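Local coordinates for protein PrgX (Enterococcus faecalis, PDB 2AWI) that acts as the receptor for the peptide sex pheromone cCF10 and as a probable DNA-binding repressor in the control of plasmid conjugation, at residues I178-T192 with H219-Y232. The protein carries 1 engineered substitution. Sequence-based numbering, arbitrary orientation.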
ATOM      1  N   ILE A 178      28.615 -24.810   3.689  1.00 35.09           N
ATOM      2  CA  ILE A 178      29.473 -24.769   2.510  1.00 34.97           C
ATOM      3  C   ILE A 178      30.650 -23.853   2.857  1.00 36.76           C
ATOM      4  O   ILE A 178      30.471 -22.826   3.525  1.00 38.09           O
ATOM      5  CB  ILE A 178      28.724 -24.181   1.277  1.00 34.67           C
ATOM      6  CG1 ILE A 178      27.463 -25.005   0.971  1.00 35.63           C
ATOM      7  CG2 ILE A 178      29.658 -24.147   0.069  1.00 38.55           C
ATOM      8  CD1 ILE A 178      27.711 -26.462   0.625  1.00 28.46           C
ATOM      9  N   VAL A 179      31.847 -24.222   2.411  1.00 32.59           N
ATOM     10  CA  VAL A 179      33.028 -23.418   2.696  1.00 32.86           C
ATOM     11  C   VAL A 179      33.626 -22.748   1.455  1.00 32.69           C
ATOM     12  O   VAL A 179      34.091 -21.606   1.520  1.00 33.58           O
ATOM     13  CB  VAL A 179      34.128 -24.272   3.384  1.00 47.72           C
ATOM     14  CG1 VAL A 179      33.544 -24.976   4.602  1.00 40.67           C
ATOM     15  CG2 VAL A 179      34.698 -25.292   2.407  1.00 44.46           C
ATOM     16  N   ASP A 180      33.607 -23.450   0.327  1.00 33.33           N
ATOM     17  CA  ASP A 180      34.160 -22.912  -0.914  1.00 33.96           C
ATOM     18  C   ASP A 180      33.169 -22.936  -2.063  1.00 33.01           C
ATOM     19  O   ASP A 180      32.317 -23.812  -2.135  1.00 33.59           O
ATOM     20  CB  ASP A 180      35.401 -23.714  -1.320  1.00 41.89           C
ATOM     21  CG  ASP A 180      36.525 -23.596  -0.315  1.00 49.11           C
ATOM     22  OD1 ASP A 180      37.351 -24.527  -0.238  1.00 62.60           O
ATOM     23  OD2 ASP A 180      36.589 -22.570   0.389  1.00 53.77           O
ATOM     24  N   SER A 181      33.290 -21.961  -2.961  1.00 35.51           N
ATOM     25  CA  SER A 181      32.433 -21.884  -4.141  1.00 31.32           C
ATOM     26  C   SER A 181      33.197 -22.533  -5.274  1.00 29.26           C
ATOM     27  O   SER A 181      34.373 -22.256  -5.453  1.00 23.39           O
ATOM     28  CB  SER A 181      32.150 -20.435  -4.529  1.00 39.37           C
ATOM     29  OG  SER A 181      31.706 -20.366  -5.877  1.00 37.44           O
ATOM     30  N   PHE A 182      32.537 -23.391  -6.041  1.00 27.25           N
ATOM     31  CA  PHE A 182      33.207 -24.059  -7.152  1.00 27.76           C
ATOM     32  C   PHE A 182      32.524 -23.833  -8.499  1.00 28.22           C
ATOM     33  O   PHE A 182      32.396 -24.762  -9.296  1.00 27.94           O
ATOM     34  CB  PHE A 182      33.324 -25.560  -6.860  1.00 34.96           C
ATOM     35  CG  PHE A 182      34.283 -25.883  -5.749  1.00 36.21           C
ATOM     36  CD1 PHE A 182      35.617 -25.492  -5.832  1.00 37.22           C
ATOM     37  CD2 PHE A 182      33.857 -26.567  -4.616  1.00 42.20           C
ATOM     38  CE1 PHE A 182      36.514 -25.777  -4.799  1.00 41.01           C
ATOM     39  CE2 PHE A 182      34.748 -26.858  -3.579  1.00 40.94           C
ATOM     40  CZ  PHE A 182      36.075 -26.462  -3.671  1.00 39.14           C
ATOM     41  N   GLY A 183      32.106 -22.594  -8.756  1.00 30.49           N
ATOM     42  CA  GLY A 183      31.442 -22.286 -10.012  1.00 28.66           C
ATOM     43  C   GLY A 183      29.956 -22.001  -9.849  1.00 28.88           C
ATOM     44  O   GLY A 183      29.343 -22.400  -8.855  1.00 30.16           O
ATOM     45  N   LYS A 184      29.374 -21.316 -10.831  1.00 20.70           N
ATOM     46  CA  LYS A 184      27.960 -20.972 -10.802  1.00 20.62           C
ATOM     47  C   LYS A 184      27.038 -22.193 -10.789  1.00 20.94           C
ATOM     48  O   LYS A 184      26.020 -22.184 -10.109  1.00 21.21           O
ATOM     49  CB  LYS A 184      27.624 -20.056 -11.980  1.00 22.04           C
ATOM     50  CG  LYS A 184      28.246 -18.669 -11.857  1.00 19.92           C
ATOM     51  CD  LYS A 184      27.728 -17.728 -12.938  1.00 20.77           C
ATOM     52  CE  LYS A 184      28.253 -16.320 -12.735  1.00 20.71           C
ATOM     53  NZ  LYS A 184      29.752 -16.254 -12.838  1.00 17.13           N
ATOM     54  N   ASP A 185      27.383 -23.240 -11.530  1.00 23.19           N
ATOM     55  CA  ASP A 185      26.560 -24.450 -11.547  1.00 22.23           C
ATOM     56  C   ASP A 185      26.495 -25.037 -10.139  1.00 24.06           C
ATOM     57  O   ASP A 185      25.416 -25.342  -9.629  1.00 25.82           O
ATOM     58  CB  ASP A 185      27.156 -25.492 -12.495  1.00 14.44           C
ATOM     59  CG  ASP A 185      27.053 -25.086 -13.955  1.00 19.27           C
ATOM     60  OD1 ASP A 185      27.753 -25.702 -14.793  1.00 21.22           O
ATOM     61  OD2 ASP A 185      26.267 -24.165 -14.261  1.00 22.88           O
ATOM     62  N   TYR A 186      27.664 -25.175  -9.518  1.00 24.64           N
ATOM     63  CA  TYR A 186      27.779 -25.721  -8.171  1.00 26.16           C
ATOM     64  C   TYR A 186      27.005 -24.837  -7.186  1.00 29.98           C
ATOM     65  O   TYR A 186      26.233 -25.338  -6.365  1.00 30.79           O
ATOM     66  CB  TYR A 186      29.268 -25.818  -7.800  1.00 26.39           C
ATOM     67  CG  TYR A 186      29.560 -26.113  -6.350  1.00 25.23           C
ATOM     68  CD1 TYR A 186      29.760 -25.080  -5.432  1.00 25.55           C
ATOM     69  CD2 TYR A 186      29.637 -27.428  -5.892  1.00 29.45           C
ATOM     70  CE1 TYR A 186      30.029 -25.353  -4.089  1.00 30.60           C
ATOM     71  CE2 TYR A 186      29.903 -27.710  -4.563  1.00 21.77           C
ATOM     72  CZ  TYR A 186      30.095 -26.675  -3.665  1.00 29.70           C
ATOM     73  OH  TYR A 186      30.336 -26.970  -2.343  1.00 32.16           O
ATOM     74  N   ASP A 187      27.197 -23.525  -7.293  1.00 33.41           N
ATOM     75  CA  ASP A 187      26.507 -22.569  -6.432  1.00 37.69           C
ATOM     76  C   ASP A 187      24.986 -22.752  -6.451  1.00 38.07           C
ATOM     77  O   ASP A 187      24.340 -22.758  -5.401  1.00 40.79           O
ATOM     78  CB  ASP A 187      26.829 -21.137  -6.863  1.00 31.78           C
ATOM     79  CG  ASP A 187      28.273 -20.746  -6.593  1.00 35.33           C
ATOM     80  OD1 ASP A 187      28.624 -19.586  -6.882  1.00 38.02           O
ATOM     81  OD2 ASP A 187      29.056 -21.583  -6.093  1.00 35.86           O
ATOM     82  N   LEU A 188      24.417 -22.896  -7.646  1.00 28.93           N
ATOM     83  CA  LEU A 188      22.973 -23.047  -7.795  1.00 28.30           C
ATOM     84  C   LEU A 188      22.474 -24.298  -7.078  1.00 27.13           C
ATOM     85  O   LEU A 188      21.498 -24.260  -6.336  1.00 26.10           O
ATOM     86  CB  LEU A 188      22.606 -23.146  -9.277  1.00 26.92           C
ATOM     87  CG  LEU A 188      21.228 -22.667  -9.753  1.00 33.57           C
ATOM     88  CD1 LEU A 188      20.817 -23.504 -10.938  1.00 25.57           C
ATOM     89  CD2 LEU A 188      20.191 -22.778  -8.669  1.00 28.32           C
ATOM     90  N   THR A 189      23.163 -25.403  -7.314  1.00 27.86           N
ATOM     91  CA  THR A 189      22.813 -26.685  -6.732  1.00 29.86           C
ATOM     92  C   THR A 189      22.831 -26.716  -5.204  1.00 31.85           C
ATOM     93  O   THR A 189      21.931 -27.274  -4.580  1.00 34.64           O
ATOM     94  CB  THR A 189      23.749 -27.758  -7.262  1.00 31.85           C
ATOM     95  OG1 THR A 189      23.752 -27.703  -8.694  1.00 30.13           O
ATOM     96  CG2 THR A 189      23.290 -29.135  -6.804  1.00 34.68           C
ATOM     97  N   ILE A 190      23.849 -26.121  -4.599  1.00 28.34           N
ATOM     98  CA  ILE A 190      23.933 -26.113  -3.151  1.00 28.28           C
ATOM     99  C   ILE A 190      22.853 -25.214  -2.554  1.00 29.62           C
ATOM    100  O   ILE A 190      22.495 -25.364  -1.385  1.00 26.15           O
ATOM    101  CB  ILE A 190      25.317 -25.641  -2.682  1.00 26.25           C
ATOM    102  CG1 ILE A 190      25.536 -24.183  -3.084  1.00 29.65           C
ATOM    103  CG2 ILE A 190      26.399 -26.524  -3.305  1.00 25.13           C
ATOM    104  CD1 ILE A 190      26.846 -23.621  -2.609  1.00 26.64           C
ATOM    105  N   GLN A 191      22.332 -24.290  -3.367  1.00 23.89           N
ATOM    106  CA  GLN A 191      21.288 -23.365  -2.933  1.00 25.10           C
ATOM    107  C   GLN A 191      19.897 -23.970  -3.048  1.00 26.48           C
ATOM    108  O   GLN A 191      19.037 -23.732  -2.204  1.00 27.94           O
ATOM    109  CB  GLN A 191      21.331 -22.081  -3.763  1.00 24.65           C
ATOM    110  CG  GLN A 191      22.246 -21.001  -3.221  1.00 21.34           C
ATOM    111  CD  GLN A 191      22.475 -19.880  -4.221  1.00 29.31           C
ATOM    112  OE1 GLN A 191      23.327 -19.986  -5.101  1.00 34.63           O
ATOM    113  NE2 GLN A 191      21.701 -18.809  -4.099  1.00 22.17           N
ATOM    114  N   THR A 192      19.679 -24.748  -4.102  1.00 24.79           N
ATOM    115  CA  THR A 192      18.383 -25.371  -4.334  1.00 24.02           C
ATOM    116  C   THR A 192      17.958 -26.216  -3.137  1.00 24.45           C
ATOM    117  O   THR A 192      16.796 -26.190  -2.732  1.00 26.10           O
ATOM    118  CB  THR A 192      18.419 -26.257  -5.598  1.00 25.25           C
ATOM    119  OG1 THR A 192      18.827 -25.463  -6.721  1.00 23.11           O
ATOM    120  CG2 THR A 192      17.040 -26.850  -5.888  1.00 19.72           C
ATOM    121  N   HIS A 219      24.733 -17.938   5.338  1.00 33.21           N
ATOM    122  CA  HIS A 219      26.170 -18.100   5.449  1.00 33.63           C
ATOM    123  C   HIS A 219      26.816 -18.132   4.063  1.00 35.90           C
ATOM    124  O   HIS A 219      27.956 -17.693   3.891  1.00 37.57           O
ATOM    125  CB  HIS A 219      26.514 -19.386   6.195  1.00 31.67           C
ATOM    126  CG  HIS A 219      27.982 -19.663   6.242  1.00 28.71           C
ATOM    127  ND1 HIS A 219      28.873 -18.820   6.871  1.00 30.70           N
ATOM    128  CD2 HIS A 219      28.725 -20.642   5.672  1.00 22.65           C
ATOM    129  CE1 HIS A 219      30.101 -19.266   6.681  1.00 24.63           C
ATOM    130  NE2 HIS A 219      30.041 -20.369   5.956  1.00 23.53           N
ATOM    131  N   LEU A 220      26.093 -18.664   3.079  1.00 33.98           N
ATOM    132  CA  LEU A 220      26.605 -18.734   1.716  1.00 34.60           C
ATOM    133  C   LEU A 220      27.038 -17.356   1.230  1.00 33.79           C
ATOM    134  O   LEU A 220      27.973 -17.241   0.439  1.00 35.72           O
ATOM    135  CB  LEU A 220      25.542 -19.279   0.758  1.00 40.81           C
ATOM    136  CG  LEU A 220      25.073 -20.730   0.883  1.00 40.33           C
ATOM    137  CD1 LEU A 220      24.165 -21.050  -0.303  1.00 37.16           C
ATOM    138  CD2 LEU A 220      26.260 -21.678   0.892  1.00 36.22           C
ATOM    139  N   LYS A 221      26.358 -16.317   1.712  1.00 36.28           N
ATOM    140  CA  LYS A 221      26.662 -14.946   1.314  1.00 34.82           C
ATOM    141  C   LYS A 221      28.006 -14.421   1.818  1.00 37.81           C
ATOM    142  O   LYS A 221      28.398 -13.306   1.479  1.00 42.69           O
ATOM    143  CB  LYS A 221      25.545 -13.998   1.773  1.00 25.60           C
ATOM    144  CG  LYS A 221      24.201 -14.244   1.102  1.00 24.94           C
ATOM    145  CD  LYS A 221      23.098 -13.367   1.694  1.00 26.44           C
ATOM    146  CE  LYS A 221      21.758 -13.635   1.002  1.00 24.13           C
ATOM    147  NZ  LYS A 221      20.604 -12.950   1.670  1.00 26.85           N
ATOM    148  N   THR A 222      28.711 -15.212   2.623  1.00 38.63           N
ATOM    149  CA  THR A 222      30.008 -14.789   3.148  1.00 38.09           C
ATOM    150  C   THR A 222      31.132 -15.448   2.359  1.00 40.27           C
ATOM    151  O   THR A 222      32.308 -15.122   2.546  1.00 41.74           O
ATOM    152  CB  THR A 222      30.192 -15.180   4.635  1.00 29.95           C
ATOM    153  OG1 THR A 222      30.124 -16.605   4.765  1.00 28.94           O
ATOM    154  CG2 THR A 222      29.118 -14.538   5.505  1.00 25.74           C
ATOM    155  N   ILE A 223      30.764 -16.378   1.485  1.00 40.49           N
ATOM    156  CA  ILE A 223      31.743 -17.091   0.680  1.00 40.81           C
ATOM    157  C   ILE A 223      32.305 -16.244  -0.459  1.00 43.10           C
ATOM    158  O   ILE A 223      31.584 -15.494  -1.118  1.00 46.32           O
ATOM    159  CB  ILE A 223      31.137 -18.387   0.102  1.00 32.99           C
ATOM    160  CG1 ILE A 223      30.768 -19.339   1.244  1.00 30.73           C
ATOM    161  CG2 ILE A 223      32.133 -19.060  -0.831  1.00 32.10           C
ATOM    162  CD1 ILE A 223      30.006 -20.585   0.798  1.00 27.47           C
ATOM    163  N   LYS A 224      33.609 -16.376  -0.674  1.00 40.73           N
ATOM    164  CA  LYS A 224      34.317 -15.644  -1.712  1.00 40.64           C
ATOM    165  C   LYS A 224      33.895 -16.102  -3.107  1.00 38.79           C
ATOM    166  O   LYS A 224      33.899 -17.296  -3.401  1.00 39.64           O
ATOM    167  CB  LYS A 224      35.823 -15.847  -1.531  1.00 63.53           C
ATOM    168  CG  LYS A 224      36.683 -15.289  -2.647  1.00 70.89           C
ATOM    169  CD  LYS A 224      38.104 -15.824  -2.539  1.00 70.12           C
ATOM    170  CE  LYS A 224      38.966 -15.357  -3.700  1.00 77.91           C
ATOM    171  NZ  LYS A 224      40.293 -16.037  -3.717  1.00 81.19           N
ATOM    172  N   ASN A 225      33.535 -15.140  -3.955  1.00 38.97           N
ATOM    173  CA  ASN A 225      33.118 -15.404  -5.334  1.00 38.02           C
ATOM    174  C   ASN A 225      31.861 -16.259  -5.487  1.00 37.39           C
ATOM    175  O   ASN A 225      31.686 -16.926  -6.509  1.00 35.94           O
ATOM    176  CB  ASN A 225      34.259 -16.061  -6.120  1.00 37.12           C
ATOM    177  CG  ASN A 225      35.463 -15.146  -6.285  1.00 45.83           C
ATOM    178  OD1 ASN A 225      35.319 -13.948  -6.542  1.00 49.49           O
ATOM    179  ND2 ASN A 225      36.658 -15.713  -6.155  1.00 40.54           N
ATOM    180  N   ILE A 226      30.986 -16.239  -4.484  1.00 27.77           N
ATOM    181  CA  ILE A 226      29.752 -17.020  -4.535  1.00 27.59           C
ATOM    182  C   ILE A 226      28.730 -16.325  -5.437  1.00 28.56           C
ATOM    183  O   ILE A 226      28.707 -15.102  -5.531  1.00 29.83           O
ATOM    184  CB  ILE A 226      29.118 -17.171  -3.124  1.00 31.28           C
ATOM    185  CG1 ILE A 226      27.987 -18.199  -3.157  1.00 31.03           C
ATOM    186  CG2 ILE A 226      28.560 -15.825  -2.652  1.00 24.08           C
ATOM    187  CD1 ILE A 226      28.456 -19.594  -3.419  1.00 24.79           C
ATOM    188  N   SER A 227      27.889 -17.106  -6.099  1.00 36.51           N
ATOM    189  CA  SER A 227      26.857 -16.543  -6.961  1.00 34.65           C
ATOM    190  C   SER A 227      25.486 -16.848  -6.381  1.00 32.86           C
ATOM    191  O   SER A 227      24.874 -17.864  -6.714  1.00 34.66           O
ATOM    192  CB  SER A 227      26.938 -17.128  -8.370  1.00 46.88           C
ATOM    193  OG  SER A 227      27.982 -16.527  -9.109  1.00 52.19           O
ATOM    194  N   ILE A 228      25.007 -15.975  -5.505  1.00 30.56           N
ATOM    195  CA  ILE A 228      23.697 -16.173  -4.901  1.00 26.88           C
ATOM    196  C   ILE A 228      22.623 -15.966  -5.977  1.00 26.03           C
ATOM    197  O   ILE A 228      22.698 -15.028  -6.767  1.00 28.21           O
ATOM    198  CB  ILE A 228      23.453 -15.162  -3.740  1.00 20.05           C
ATOM    199  CG1 ILE A 228      24.567 -15.278  -2.690  1.00 17.47           C
ATOM    200  CG2 ILE A 228      22.089 -15.416  -3.110  1.00 18.90           C
ATOM    201  CD1 ILE A 228      24.590 -16.639  -1.959  1.00 19.31           C
ATOM    202  N   ASN A 229      21.634 -16.849  -6.003  1.00 17.46           N
ATOM    203  CA  ASN A 229      20.544 -16.762  -6.963  1.00 18.46           C
ATOM    204  C   ASN A 229      19.537 -15.754  -6.440  1.00 21.10           C
ATOM    205  O   ASN A 229      18.946 -15.947  -5.373  1.00 22.76           O
ATOM    206  CB  ASN A 229      19.881 -18.132  -7.118  1.00 20.16           C
ATOM    207  CG  ASN A 229      18.673 -18.109  -8.041  1.00 23.56           C
ATOM    208  OD1 ASN A 229      17.691 -17.407  -7.791  1.00 36.04           O
ATOM    209  ND2 ASN A 229      18.741 -18.887  -9.110  1.00 30.94           N
ATOM    210  N   GLY A 230      19.349 -14.677  -7.200  1.00 20.74           N
ATOM    211  CA  GLY A 230      18.425 -13.628  -6.812  1.00 19.50           C
ATOM    212  C   GLY A 230      17.010 -14.094  -6.514  1.00 21.67           C
ATOM    213  O   GLY A 230      16.383 -13.619  -5.565  1.00 21.82           O
ATOM    214  N   TYR A 231      16.492 -15.010  -7.324  1.00 26.20           N
ATOM    215  CA  TYR A 231      15.143 -15.517  -7.111  1.00 25.74           C
ATOM    216  C   TYR A 231      15.062 -16.270  -5.785  1.00 26.35           C
ATOM    217  O   TYR A 231      14.085 -16.148  -5.048  1.00 29.09           O
ATOM    218  CB  TYR A 231      14.732 -16.448  -8.259  1.00 21.29           C
ATOM    219  CG  TYR A 231      14.680 -15.780  -9.616  1.00 26.57           C
ATOM    220  CD1 TYR A 231      13.862 -14.669  -9.846  1.00 19.85           C
ATOM    221  CD2 TYR A 231      15.422 -16.276 -10.681  1.00 25.34           C
ATOM    222  CE1 TYR A 231      13.786 -14.081 -11.106  1.00 17.67           C
ATOM    223  CE2 TYR A 231      15.353 -15.692 -11.941  1.00 18.76           C
ATOM    224  CZ  TYR A 231      14.536 -14.601 -12.147  1.00 19.57           C
ATOM    225  OH  TYR A 231      14.483 -14.041 -13.401  1.00 25.62           O
ATOM    226  N   TYR A 232      16.092 -17.056  -5.496  1.00 23.88           N
ATOM    227  CA  TYR A 232      16.160 -17.825  -4.262  1.00 26.76           C
ATOM    228  C   TYR A 232      16.294 -16.894  -3.059  1.00 28.96           C
ATOM    229  O   TYR A 232      15.706 -17.133  -2.008  1.00 29.38           O
ATOM    230  CB  TYR A 232      17.366 -18.775  -4.298  1.00 18.56           C
ATOM    231  CG  TYR A 232      17.204 -20.013  -5.165  1.00 20.29           C
ATOM    232  CD1 TYR A 232      18.254 -20.915  -5.311  1.00 19.54           C
ATOM    233  CD2 TYR A 232      16.001 -20.300  -5.810  1.00 12.87           C
ATOM    234  CE1 TYR A 232      18.114 -22.079  -6.075  1.00 18.12           C
ATOM    235  CE2 TYR A 232      15.851 -21.473  -6.583  1.00 10.89           C
ATOM    236  CZ  TYR A 232      16.914 -22.349  -6.703  1.00 19.98           C
ATOM    237  OH  TYR A 232      16.785 -23.501  -7.436  1.00 26.10           O
TER
HETATM  238  O   HOH W   1      30.454 -18.713  -8.717  1.00 58.12           O
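The carboxylate of Asp187 provides a polar link to the loop that joins helix 207-220 to helix 230-248. Asp187 OD1 accepts the N-H of Ser227 (N to OD1 2.7 Å), a bent bond (141° at the hydrogen) that arrives from above the carboxylate plane, 38° out of it. A water also donates to OD1 and to Asn225 O. The other oxygen is tied within its own segment: Ser181 OG donates to the syn lone pair of Asp187 OD2. With both oxygens engaged, rotation of the buried carboxylate should be restricted, and Ile226 CD1 packs against it, 3.4 Å from Asp187 CG.

A second polar link lies about one and a half turns further along the helix. Tyr232 OH donates to Thr192 OG1 at 2.9 Å, and Thr192 OG1 donates in turn to Leu188 O, a short chain of hydrogen bonds. Leu188 CD2 comes within 3.4 Å of Tyr232 CE1, the side chains crossing at about a right angle. Asn229 OD1 accepts from Tyr232 N as the N-cap of helix 230-248, and Asn229 CG sits over one ring face, toward its rim.

Apolar contacts hold the other end. Leu220 CD2 sits 3.5 Å from Ile178 CB, and Ile190 CD1 approaches the same methyl. Gln191 CG lies 3.5 Å from Leu220 CD1, and Gln191 CB meets the Tyr232 ring edge. Ile223 CD1 reaches Ile178 CG2 at 3.7 Å.

Lys184 pairs with Asp185 of the second subunit, placing this helix start at a subunit interface. Packing of helix 184-203 against the loop and helix start that follow helix 207-220 is consistent with the all-helical, TPR-like C-terminal region of this receptor.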